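Local coordinates for cystathionine beta-lyases/cystathionine gamma-synthases (Corynebacterium glutamicum, PDB 5X5H), which probably catalyses the pyridoxal 5'-phosphate-dependent formation of L,L-cystathionine and succinate from O-succinyl-L-homoserine and L-cysteine in methionine biosynthesis, at residues Pro58-Val61 and Ala62-Thr66; Ile238-Val241 and Phe242-Tyr245; Glu227-Phe230 and Met231-Gly234. One frame throughout, in Å; residues are numbered along the deposited sequence.

Interaction 1 of 3, residues Pro58-Val61 and Ala62-Thr66; sequences PTIV and ALEQT
Ala62 N donates to Pro58 O at 3.0 Å, Glu64 N to Ile60 O at 3.0 Å and Gln65 N to Val61 O at 2.9 Å, so residues 58-66 run as the opening turns of one continuous alpha-helix. The bond to Pro58 O is the least straight of the three, with its donor above the carbonyl plane. One turn on, Glu64 reaches back over the preceding turn: its chain is extended beyond CG, and the carboxylate lies against the branches of two residues, OE2 3.7 Å from Ile60 CG2 and OE1 3.7 Å from Val61 CG2. OE2 is gripped by two donors, Ala78 N and Gln232 NE2, which should hold the carboxylate in place. Val61 and Gln65 run alongside each other in the same direction, with Val61 CG1 4.0 Å from Gln65 CG. Further along, Thr66 OG1 donates to Ala62 O at 2.8 Å, while Thr66 N reaches the same oxygen from the other face of its plane. Ile60 and Leu63 pack on Ala244, and Pro58 touches Phe38, a magnesium ligand, as well as Tyr25 of the second subunit. This is i to i+4 packing in the first turns of helix 58-70, with a threonine hydroxyl bonded back to the carbonyl four residues earlier.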
ATOM      1  N   PRO A  58     -13.176  -8.891  -4.744  1.00 11.93           N
ATOM      2  CA  PRO A  58     -13.120  -9.824  -3.619  1.00 12.92           C
ATOM      3  C   PRO A  58     -12.575  -9.262  -2.336  1.00 12.01           C
ATOM      4  O   PRO A  58     -12.914  -9.725  -1.219  1.00 13.27           O
ATOM      5  CB  PRO A  58     -12.332 -10.978  -4.133  1.00 15.06           C
ATOM      6  CG  PRO A  58     -12.020 -10.691  -5.517  1.00 14.76           C
ATOM      7  CD  PRO A  58     -12.434  -9.378  -5.926  1.00 14.18           C
ATOM      8  N   THR A  59     -11.599  -8.361  -2.421  1.00 10.58           N
ATOM      9  CA  THR A  59     -10.981  -7.787  -1.224  1.00 10.48           C
ATOM     10  C   THR A  59     -12.002  -6.938  -0.470  1.00 11.20           C
ATOM     11  O   THR A  59     -12.085  -7.006   0.747  1.00 10.95           O
ATOM     12  CB  THR A  59      -9.763  -6.960  -1.555  1.00 10.49           C
ATOM     13  OG1 THR A  59      -8.801  -7.706  -2.345  1.00 11.47           O
ATOM     14  CG2 THR A  59      -9.118  -6.375  -0.303  1.00 11.72           C
ATOM     15  N   ILE A  60     -12.839  -6.240  -1.204  1.00 10.35           N
ATOM     16  CA  ILE A  60     -13.931  -5.399  -0.600  1.00 10.76           C
ATOM     17  C   ILE A  60     -15.003  -6.321  -0.066  1.00 11.57           C
ATOM     18  O   ILE A  60     -15.485  -6.147   1.084  1.00 11.64           O
ATOM     19  CB  ILE A  60     -14.485  -4.417  -1.652  1.00 12.47           C
ATOM     20  CG1 ILE A  60     -13.358  -3.536  -2.166  1.00 13.15           C
ATOM     21  CG2 ILE A  60     -15.661  -3.631  -1.069  1.00 13.08           C
ATOM     22  CD1 ILE A  60     -13.756  -2.579  -3.304  1.00 13.54           C
ATOM     23  N   VAL A  61     -15.397  -7.341  -0.786  1.00 12.87           N
ATOM     24  CA  VAL A  61     -16.454  -8.274  -0.327  1.00 11.92           C
ATOM     25  C   VAL A  61     -16.026  -8.990   0.940  1.00 13.60           C
ATOM     26  O   VAL A  61     -16.840  -9.197   1.855  1.00 12.73           O
ATOM     27  CB  VAL A  61     -16.831  -9.249  -1.464  1.00 16.62           C
ATOM     28  CG1 VAL A  61     -17.720 -10.359  -0.911  1.00 15.55           C
ATOM     29  CG2 VAL A  61     -17.543  -8.476  -2.532  1.00 16.50           C
ATOM     30  N   ALA A  62     -14.743  -9.287   1.113  1.00 11.41           N
ATOM     31  CA  ALA A  62     -14.264  -9.884   2.378  1.00 11.38           C
ATOM     32  C   ALA A  62     -14.584  -9.015   3.573  1.00 11.11           C
ATOM     33  O   ALA A  62     -15.085  -9.490   4.622  1.00 11.86           O
ATOM     34  CB  ALA A  62     -12.787 -10.289   2.309  1.00 12.43           C
ATOM     35  N   LEU A  63     -14.301  -7.730   3.434  1.00 10.75           N
ATOM     36  CA  LEU A  63     -14.658  -6.763   4.490  1.00 11.74           C
ATOM     37  C   LEU A  63     -16.147  -6.699   4.790  1.00 11.60           C
ATOM     38  O   LEU A  63     -16.584  -6.809   5.971  1.00 10.88           O
ATOM     39  CB  LEU A  63     -14.130  -5.401   4.151  1.00 11.47           C
ATOM     40  CG  LEU A  63     -14.595  -4.252   5.053  1.00 12.44           C
ATOM     41  CD1 LEU A  63     -14.163  -4.417   6.504  1.00 12.25           C
ATOM     42  CD2 LEU A  63     -14.206  -2.942   4.480  1.00 12.49           C
ATOM     43  N   GLU A  64     -16.915  -6.588   3.730  1.00 10.97           N
ATOM     44  CA  GLU A  64     -18.377  -6.526   3.817  1.00 11.50           C
ATOM     45  C   GLU A  64     -18.963  -7.682   4.540  1.00 12.32           C
ATOM     46  O   GLU A  64     -19.804  -7.579   5.472  1.00 12.80           O
ATOM     47  CB  GLU A  64     -18.978  -6.501   2.387  1.00 12.18           C
ATOM     48  CG  GLU A  64     -18.709  -5.186   1.689  1.00 13.91           C
ATOM     49  CD  GLU A  64     -19.185  -5.099   0.224  1.00 13.52           C
ATOM     50  OE1 GLU A  64     -19.445  -6.195  -0.405  1.00 15.69           O
ATOM     51  OE2 GLU A  64     -19.258  -3.975  -0.339  1.00 14.07           O
ATOM     52  N   GLN A  65     -18.494  -8.892   4.229  1.00 11.76           N
ATOM     53  CA  GLN A  65     -19.009 -10.109   4.836  1.00 11.88           C
ATOM     54  C   GLN A  65     -18.640 -10.213   6.276  1.00 12.53           C
ATOM     55  O   GLN A  65     -19.362 -10.771   7.099  1.00 13.11           O
ATOM     56  CB  GLN A  65     -18.546 -11.332   4.021  1.00 14.05           C
ATOM     57  CG  GLN A  65     -19.183 -11.381   2.645  1.00 16.64           C
ATOM     58  CD  GLN A  65     -20.641 -11.554   2.649  1.00 22.29           C
ATOM     59  OE1 GLN A  65     -21.446 -10.675   2.260  1.00 28.91           O
ATOM     60  NE2 GLN A  65     -21.063 -12.669   3.230  1.00 22.57           N
ATOM     61  N   THR A  66     -17.477  -9.694   6.669  1.00 10.49           N
ATOM     62  CA  THR A  66     -16.995  -9.719   8.011  1.00 12.32           C
ATOM     63  C   THR A  66     -17.913  -8.824   8.859  1.00 12.44           C
ATOM     64  O   THR A  66     -18.419  -9.219   9.894  1.00 11.99           O
ATOM     65  CB  THR A  66     -15.562  -9.311   8.168  1.00 12.81           C
ATOM     66  OG1 THR A  66     -14.694 -10.064   7.319  1.00 14.05           O
ATOM     67  CG2 THR A  66     -15.086  -9.523   9.582  1.00 13.11           C
TER

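Interaction 2 of 3, residues Ile238-Val241 and Phe242-Tyr245; sequences IPSV and FDAY
Ser240 turns its hydroxyl onto the start of a helix: OG lies anti to its own backbone N (chi1 172°), which brings it to 3.1 Å from Phe242 N. The bond it accepts there is weak, its N-H...O angle being 134°; it is a capping bond to Ser240, the N-cap residue directly before the helix. The same hydroxyl sits at the edge of the Phe242 ring, in its plane, 3.7 Å from CD2. Val241 CG2, held between its backbone N and carbonyl carbon (chi1 -62°), comes to the ring obliquely, 4.1 Å from Phe242 CD2, so OG and this methyl both meet the CD2 side of the phenyl. Asp243 folds back beside the cap, its CB 3.9 Å from Ser240 CB. A water joins the two residues a second time: it accepts from Ser240 N at 2.9 Å and donates to Asp243 OD2 at 2.7 Å, linking the cap's amide to the carboxylate. Behind the cap the helix takes up its regular backbone bonds, Ala244 N to Ser240 O and Tyr245 N to Val241 O. Tyr245 sends its ring away from the turn, and its OH bonds to Asp211 of the fourth subunit. Ser240 packs on its own copy in the third subunit, and Ser240 OG of each chain makes a weak hydrogen bond with Asp243 OD1 of the other. The whole is a serine N-cap at the start of helix 241-251, with a water-bridged aspartate three residues on, set in the subunit interface of the tetramer.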
ATOM      1  N   ILE A 238     -17.143   3.840  -3.957  1.00 15.57           N
ATOM      2  CA  ILE A 238     -16.614   2.560  -3.507  1.00 17.13           C
ATOM      3  C   ILE A 238     -15.246   2.740  -2.839  1.00 15.38           C
ATOM      4  O   ILE A 238     -14.438   3.639  -3.191  1.00 18.77           O
ATOM      5  CB  ILE A 238     -16.428   1.576  -4.632  1.00 21.89           C
ATOM      6  CG1 ILE A 238     -15.481   2.059  -5.774  1.00 23.19           C
ATOM      7  CG2 ILE A 238     -17.812   1.247  -5.222  1.00 22.35           C
ATOM      8  CD1 ILE A 238     -14.713   0.843  -6.216  1.00 30.65           C
ATOM      9  N   PRO A 239     -14.915   1.898  -1.819  1.00 14.75           N
ATOM     10  CA  PRO A 239     -13.603   1.991  -1.170  1.00 15.22           C
ATOM     11  C   PRO A 239     -12.510   1.475  -2.093  1.00 13.13           C
ATOM     12  O   PRO A 239     -12.741   0.644  -2.980  1.00 14.60           O
ATOM     13  CB  PRO A 239     -13.734   1.059   0.028  1.00 18.24           C
ATOM     14  CG  PRO A 239     -14.855   0.234  -0.264  1.00 18.49           C
ATOM     15  CD  PRO A 239     -15.671   0.763  -1.360  1.00 15.91           C
ATOM     16  N   SER A 240     -11.305   1.962  -1.901  1.00 13.53           N
ATOM     17  CA  SER A 240     -10.102   1.342  -2.447  1.00 14.46           C
ATOM     18  C   SER A 240      -9.898  -0.064  -1.907  1.00 13.04           C
ATOM     19  O   SER A 240     -10.233  -0.393  -0.733  1.00 13.21           O
ATOM     20  CB  SER A 240      -8.898   2.160  -1.893  1.00 17.06           C
ATOM     21  OG  SER A 240      -7.670   1.587  -2.179  1.00 20.45           O
ATOM     22  N   VAL A 241      -9.299  -0.954  -2.669  1.00 12.82           N
ATOM     23  CA  VAL A 241      -8.974  -2.283  -2.191  1.00 11.62           C
ATOM     24  C   VAL A 241      -7.942  -2.197  -1.083  1.00 12.11           C
ATOM     25  O   VAL A 241      -7.922  -3.004  -0.154  1.00 12.89           O
ATOM     26  CB  VAL A 241      -8.540  -3.309  -3.249  1.00 13.06           C
ATOM     27  CG1 VAL A 241      -9.655  -3.555  -4.230  1.00 15.96           C
ATOM     28  CG2 VAL A 241      -7.259  -2.843  -3.929  1.00 15.46           C
ATOM     29  N   PHE A 242      -7.021  -1.243  -1.141  1.00 12.43           N
ATOM     30  CA  PHE A 242      -6.011  -1.112  -0.088  1.00 13.00           C
ATOM     31  C   PHE A 242      -6.742  -0.715   1.178  1.00 12.71           C
ATOM     32  O   PHE A 242      -6.428  -1.215   2.270  1.00 13.59           O
ATOM     33  CB  PHE A 242      -4.940  -0.026  -0.474  1.00 13.77           C
ATOM     34  CG  PHE A 242      -4.113  -0.402  -1.604  1.00 15.81           C
ATOM     35  CD1 PHE A 242      -2.968  -1.200  -1.411  1.00 18.97           C
ATOM     36  CD2 PHE A 242      -4.481  -0.044  -2.907  1.00 17.24           C
ATOM     37  CE1 PHE A 242      -2.199  -1.660  -2.492  1.00 19.32           C
ATOM     38  CE2 PHE A 242      -3.675  -0.498  -3.970  1.00 19.09           C
ATOM     39  CZ  PHE A 242      -2.589  -1.260  -3.738  1.00 16.29           C
ATOM     40  N   ASP A 243      -7.672   0.224   1.101  1.00 12.14           N
ATOM     41  CA  ASP A 243      -8.397   0.673   2.303  1.00 11.67           C
ATOM     42  C   ASP A 243      -9.237  -0.468   2.832  1.00 11.12           C
ATOM     43  O   ASP A 243      -9.326  -0.664   4.048  1.00 12.92           O
ATOM     44  CB  ASP A 243      -9.258   1.859   1.968  1.00 14.58           C
ATOM     45  CG  ASP A 243      -8.413   3.162   1.882  1.00 21.56           C
ATOM     46  OD1 ASP A 243      -7.161   3.147   2.046  1.00 25.10           O
ATOM     47  OD2 ASP A 243      -9.085   4.188   1.685  1.00 24.05           O
ATOM     48  N   ALA A 244      -9.929  -1.248   1.991  1.00 11.38           N
ATOM     49  CA  ALA A 244     -10.766  -2.353   2.496  1.00 10.67           C
ATOM     50  C   ALA A 244      -9.881  -3.401   3.169  1.00 11.18           C
ATOM     51  O   ALA A 244     -10.297  -3.985   4.202  1.00 11.85           O
ATOM     52  CB  ALA A 244     -11.489  -3.021   1.376  1.00 12.39           C
ATOM     53  N   TYR A 245      -8.672  -3.649   2.691  1.00 10.46           N
ATOM     54  CA  TYR A 245      -7.744  -4.548   3.375  1.00  9.94           C
ATOM     55  C   TYR A 245      -7.337  -3.986   4.731  1.00 11.31           C
ATOM     56  O   TYR A 245      -7.389  -4.726   5.753  1.00 11.51           O
ATOM     57  CB  TYR A 245      -6.444  -4.755   2.521  1.00 12.01           C
ATOM     58  CG  TYR A 245      -5.477  -5.651   3.268  1.00 11.09           C
ATOM     59  CD1 TYR A 245      -5.645  -6.986   3.287  1.00 12.23           C
ATOM     60  CD2 TYR A 245      -4.441  -5.090   3.980  1.00 12.19           C
ATOM     61  CE1 TYR A 245      -4.865  -7.822   4.002  1.00 13.62           C
ATOM     62  CE2 TYR A 245      -3.622  -5.899   4.768  1.00 13.34           C
ATOM     63  CZ  TYR A 245      -3.877  -7.283   4.787  1.00 13.72           C
ATOM     64  OH  TYR A 245      -3.094  -8.157   5.613  1.00 16.04           O
TER
HETATM   65  O   HOH W   1     -11.332   3.926   0.257  1.00 17.59           O

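Interaction 3 of 3, residues Glu227-Phe230 and Met231-Gly234; sequences ELLF and MQGG
Phe230 and Met231 meet through their torsions: the phenyl goes anti to its backbone N (chi1 172°), while the methionine chain leaves beside its own N (chi1 -64°) and bends again at chi2, which swings the sulfur back to the ring. Met231 SD lies 5.0 Å from the centroid of the Phe230 ring and well off the normal, so it sits at the edge, touching CD2 at 3.8 Å. The two side chains are adjacent in sequence, and a further bend at chi3 turns the terminal methyl of the methionine. Nearer its root, Met231 CG rests 3.3 Å from Glu227 O, the carbonyl that also accepts from Met231 N. On another side of the helix Leu229 and Gln232 meet aslant: Gln232 OE1 is 3.7 Å from Leu229 CD1, a van der Waals contact. Gln232 extends fully beyond CG, carrying its amide out to where NE2 donates to Ala78 O as well as to Glu64, two acceptors for the amide nitrogen, probably one for each hydrogen. The remaining backbone bonds are those of an alpha-helix. Gln232 N reaches Leu228 O at 2.8 Å and Gly233 N reaches Leu229 O at 3.1 Å, both fairly straight. Gly234 N comes close to Phe230 O, 2.8 Å, but is more bent at 136°. Gly233 O accepts from Arg54 NH2, of a residue that binds a pyridoxal phosphate not held by this chain, probably that of a neighbouring subunit. Met231 packs on Ile88 and Arg91 of helix 82-93, and Phe230 on Thr116 of the third subunit. What results is a Met-aromatic contact on the last turns of helix 222-235, with its glycine end near that cofactor site.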
ATOM      1  N   GLU A 227     -30.465  -3.067  -3.697  1.00 13.75           N
ATOM      2  CA  GLU A 227     -30.439  -1.633  -3.990  1.00 15.15           C
ATOM      3  C   GLU A 227     -29.059  -1.060  -3.536  1.00 14.60           C
ATOM      4  O   GLU A 227     -28.538  -0.212  -4.264  1.00 13.65           O
ATOM      5  CB  GLU A 227     -31.559  -0.901  -3.254  1.00 17.69           C
ATOM      6  CG  GLU A 227     -32.985  -1.273  -3.730  1.00 20.20           C
ATOM      7  CD  GLU A 227     -33.025  -1.190  -5.252  1.00 33.69           C
ATOM      8  OE1 GLU A 227     -32.689  -0.110  -5.825  1.00 37.78           O
ATOM      9  OE2 GLU A 227     -33.219  -2.259  -5.905  1.00 49.65           O
ATOM     10  N   LEU A 228     -28.515  -1.509  -2.425  1.00 13.41           N
ATOM     11  CA  LEU A 228     -27.125  -1.018  -1.975  1.00 12.86           C
ATOM     12  C   LEU A 228     -26.125  -1.406  -3.025  1.00 13.21           C
ATOM     13  O   LEU A 228     -25.271  -0.601  -3.375  1.00 13.20           O
ATOM     14  CB  LEU A 228     -26.803  -1.604  -0.618  1.00 12.47           C
ATOM     15  CG  LEU A 228     -27.588  -0.990   0.564  1.00 13.88           C
ATOM     16  CD1 LEU A 228     -27.499  -1.901   1.759  1.00 15.33           C
ATOM     17  CD2 LEU A 228     -27.040   0.394   0.890  1.00 14.46           C
ATOM     18  N   LEU A 229     -26.191  -2.639  -3.540  1.00 13.14           N
ATOM     19  CA  LEU A 229     -25.282  -3.043  -4.622  1.00 13.98           C
ATOM     20  C   LEU A 229     -25.452  -2.251  -5.877  1.00 13.48           C
ATOM     21  O   LEU A 229     -24.483  -1.823  -6.494  1.00 14.13           O
ATOM     22  CB  LEU A 229     -25.474  -4.555  -4.870  1.00 13.93           C
ATOM     23  CG  LEU A 229     -24.651  -5.119  -6.047  1.00 16.23           C
ATOM     24  CD1 LEU A 229     -23.188  -5.003  -5.777  1.00 17.51           C
ATOM     25  CD2 LEU A 229     -25.030  -6.587  -6.242  1.00 19.17           C
ATOM     26  N   PHE A 230     -26.724  -1.994  -6.285  1.00 12.88           N
ATOM     27  CA  PHE A 230     -27.033  -1.225  -7.442  1.00 14.07           C
ATOM     28  C   PHE A 230     -26.421   0.134  -7.294  1.00 14.41           C
ATOM     29  O   PHE A 230     -25.775   0.667  -8.210  1.00 14.41           O
ATOM     30  CB  PHE A 230     -28.547  -1.102  -7.635  1.00 15.65           C
ATOM     31  CG  PHE A 230     -28.931  -0.140  -8.715  1.00 18.21           C
ATOM     32  CD1 PHE A 230     -28.875  -0.576 -10.030  1.00 22.41           C
ATOM     33  CD2 PHE A 230     -29.157   1.221  -8.469  1.00 19.73           C
ATOM     34  CE1 PHE A 230     -29.156   0.322 -11.072  1.00 24.18           C
ATOM     35  CE2 PHE A 230     -29.422   2.099  -9.523  1.00 21.95           C
ATOM     36  CZ  PHE A 230     -29.390   1.645 -10.793  1.00 23.97           C
ATOM     37  N   MET A 231     -26.553   0.750  -6.121  1.00 13.68           N
ATOM     38  CA  MET A 231     -26.036   2.079  -5.957  1.00 13.67           C
ATOM     39  C   MET A 231     -24.501   2.140  -5.788  1.00 13.12           C
ATOM     40  O   MET A 231     -23.846   3.101  -6.234  1.00 13.52           O
ATOM     41  CB  MET A 231     -26.712   2.772  -4.724  1.00 14.30           C
ATOM     42  CG  MET A 231     -28.153   2.962  -4.897  1.00 15.32           C
ATOM     43  SD  MET A 231     -28.696   4.139  -6.144  1.00 17.34           S
ATOM     44  CE  MET A 231     -28.796   5.613  -5.132  1.00 22.27           C
ATOM     45  N   GLN A 232     -23.952   1.131  -5.126  1.00 14.31           N
ATOM     46  CA  GLN A 232     -22.519   1.009  -5.008  1.00 15.59           C
ATOM     47  C   GLN A 232     -21.903   1.114  -6.397  1.00 15.81           C
ATOM     48  O   GLN A 232     -20.964   1.880  -6.642  1.00 20.24           O
ATOM     49  CB  GLN A 232     -22.225  -0.367  -4.335  1.00 18.59           C
ATOM     50  CG  GLN A 232     -20.806  -0.505  -3.834  1.00 19.29           C
ATOM     51  CD  GLN A 232     -20.620  -1.841  -3.221  1.00 19.85           C
ATOM     52  OE1 GLN A 232     -20.987  -2.831  -3.812  1.00 18.40           O
ATOM     53  NE2 GLN A 232     -19.981  -1.930  -2.082  1.00 16.40           N
ATOM     54  N   GLY A 233     -22.370   0.315  -7.350  1.00 14.91           N
ATOM     55  CA  GLY A 233     -21.870   0.244  -8.691  1.00 15.62           C
ATOM     56  C   GLY A 233     -22.344   1.412  -9.527  1.00 17.22           C
ATOM     57  O   GLY A 233     -21.658   1.990 -10.402  1.00 19.88           O
ATOM     58  N   GLY A 234     -23.541   1.934  -9.333  1.00 14.94           N
ATOM     59  CA  GLY A 234     -24.114   2.891 -10.233  1.00 15.10           C
ATOM     60  C   GLY A 234     -23.787   4.326  -9.877  1.00 17.00           C
ATOM     61  O   GLY A 234     -23.713   5.215 -10.772  1.00 19.06           O
TER

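Interaction 1 comes first along the chain, on helix 58-70; interaction 3 follows on helix 222-235, and interaction 2 opens the next helix, 241-251. All lie on the same side of the chain's centre. The centres of interactions 1 and 2 are about 10 Å apart, those of interactions 1 and 3 about 15 Å, and those of interactions 2 and 3 about 16 Å. Helix 58-70 sits against both later helices: Ile60 CA is 3.9 Å from Ala244 CB, and Glu64 OE2 is 2.8 Å from Gln232 NE2. In the loop between the later two, Ile238 CG2 packs on Gln232 O. This three-helix cluster lies at the tetramer interface, interactions 2 and 3 both reaching the third subunit.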